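Local structure of PA_0080 (Pseudomonas aeruginosa, 3ZHN) at residues A[63-66]-A[67-71]. The protein is a TssJ-family lipoprotein of the type VI secretion system that probably helps anchor its membrane complex at the outer membrane. Residues are numbered along the deposited sequence; the frame is centred on the assembly and turned at random.
Sequences KDTA and FGRAD
The methyl group CG2 of Thr65 sits over the centre of one face of the Arg69 guanidinium, 3.4 Å above its plane, with CZ the nearest atom. The ring of buried Phe67 meets that of Tyr59 with the planes inclined at about 60°, and its side chain also packs on Val117, Val131, Leu75 and Leu83. The side chains of Thr65 and Arg69, four residues apart, run side by side in the same direction. Thr65 CG2 is anti to the backbone N (chi1 -54° for OG1), which turns the methyl rather than the hydroxyl to the arginine, while Arg69 stays extended from CG to NE and passes its CG within 3.4 Å of Thr65 O. Both residues are exposed, so this is a nonpolar cover on a charged group at the surface. In the backbone of the same turn, Gly68 N donates a fairly straight bond to Asp64 O at 3.1 Å. Arg69 N is shared: its bond to Ala66 O, at 3.0 Å, approaches from above the carbonyl plane, and a weak, more bent one reaches Thr65 O. At the start of the turn a water links Lys63 O to Phe67 N, accepting from that amide at 2.9 Å. Bonds reaching back four and three residues mark a short, weakly bonded helical turn that follows strand 54-61. Through Phe67 it joins the small helices 72-77 and 79-83 to the antiparallel sheet of this TssJ beta-sandwich.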
loop_
_atom_site.group_PDB
_atom_site.type_symbol
_atom_site.label_atom_id
_atom_site.label_comp_id
_atom_site.label_asym_id
_atom_site.label_seq_id
_atom_site.Cartn_x
_atom_site.Cartn_y
_atom_site.Cartn_z
ATOM N N LYS A 63 14.089 3.866 -3.373
ATOM C CA LYS A 63 13.777 5.181 -3.874
ATOM C C LYS A 63 12.369 5.125 -4.434
ATOM O O LYS A 63 11.936 4.053 -4.889
ATOM C CB LYS A 63 14.709 5.683 -5.008
ATOM C CG LYS A 63 16.143 5.910 -4.671
ATOM C CD LYS A 63 16.941 6.395 -5.905
ATOM N N ASP A 64 11.680 6.268 -4.459
ATOM C CA ASP A 64 10.246 6.232 -4.817
ATOM C C ASP A 64 9.827 7.164 -5.949
ATOM O O ASP A 64 8.627 7.358 -6.187
ATOM C CB ASP A 64 9.303 6.363 -3.645
ATOM C CG ASP A 64 9.322 7.724 -2.968
ATOM O OD1 ASP A 64 10.056 8.666 -3.438
ATOM O OD2 ASP A 64 8.560 7.876 -1.946
ATOM N N THR A 65 10.819 7.838 -6.555
ATOM C CA THR A 65 10.501 8.775 -7.639
ATOM C C THR A 65 9.915 8.072 -8.837
ATOM O O THR A 65 8.844 8.461 -9.356
ATOM C CB THR A 65 11.779 9.621 -7.991
ATOM O OG1 THR A 65 12.289 10.239 -6.805
ATOM C CG2 THR A 65 11.471 10.599 -9.088
ATOM N N ALA A 66 10.573 7.031 -9.329
ATOM C CA ALA A 66 9.989 6.288 -10.442
ATOM C C ALA A 66 8.659 5.681 -10.087
ATOM O O ALA A 66 7.731 5.724 -10.890
ATOM C CB ALA A 66 10.964 5.181 -10.914
ATOM N N PHE A 67 8.559 5.084 -8.889
ATOM C CA PHE A 67 7.340 4.531 -8.414
ATOM C C PHE A 67 6.149 5.496 -8.588
ATOM O O PHE A 67 5.094 5.131 -9.068
ATOM C CB PHE A 67 7.495 4.092 -6.949
ATOM C CG PHE A 67 6.242 3.448 -6.403
ATOM C CD1 PHE A 67 5.920 2.137 -6.667
ATOM C CD2 PHE A 67 5.376 4.190 -5.642
ATOM C CE1 PHE A 67 4.783 1.596 -6.154
ATOM C CE2 PHE A 67 4.209 3.639 -5.125
ATOM C CZ PHE A 67 3.919 2.375 -5.395
ATOM N N GLY A 68 6.334 6.713 -8.105
ATOM C CA GLY A 68 5.296 7.770 -8.164
ATOM C C GLY A 68 4.970 8.302 -9.548
ATOM O O GLY A 68 3.939 8.972 -9.677
ATOM N N ARG A 69 5.864 8.050 -10.536
ATOM C CA ARG A 69 5.687 8.479 -11.916
ATOM C C ARG A 69 5.168 7.428 -12.856
ATOM O O ARG A 69 4.888 7.711 -14.020
ATOM C CB ARG A 69 7.047 8.937 -12.499
ATOM C CG ARG A 69 7.491 10.251 -11.905
ATOM C CD ARG A 69 8.929 10.514 -12.339
ATOM N NE ARG A 69 9.428 11.818 -11.898
ATOM C CZ ARG A 69 10.667 12.280 -12.029
ATOM N NH1 ARG A 69 11.613 11.520 -12.543
ATOM N NH2 ARG A 69 10.956 13.542 -11.663
ATOM N N ALA A 70 5.121 6.173 -12.379
ATOM C CA ALA A 70 4.863 5.035 -13.259
ATOM C C ALA A 70 3.367 4.893 -13.515
ATOM O O ALA A 70 2.541 5.190 -12.684
ATOM C CB ALA A 70 5.362 3.805 -12.610
ATOM N N ASP A 71 3.022 4.360 -14.673
ATOM C CA ASP A 71 1.644 3.968 -14.969
ATOM C C ASP A 71 1.247 2.724 -14.133
ATOM O O ASP A 71 2.054 1.847 -13.758
ATOM C CB ASP A 71 1.529 3.579 -16.451
ATOM C CG ASP A 71 1.513 4.777 -17.366
ATOM O OD1 ASP A 71 1.685 5.952 -16.967
ATOM O OD2 ASP A 71 1.431 4.583 -18.589
HETATM O O HOH W 1 10.882 3.965 -7.478
#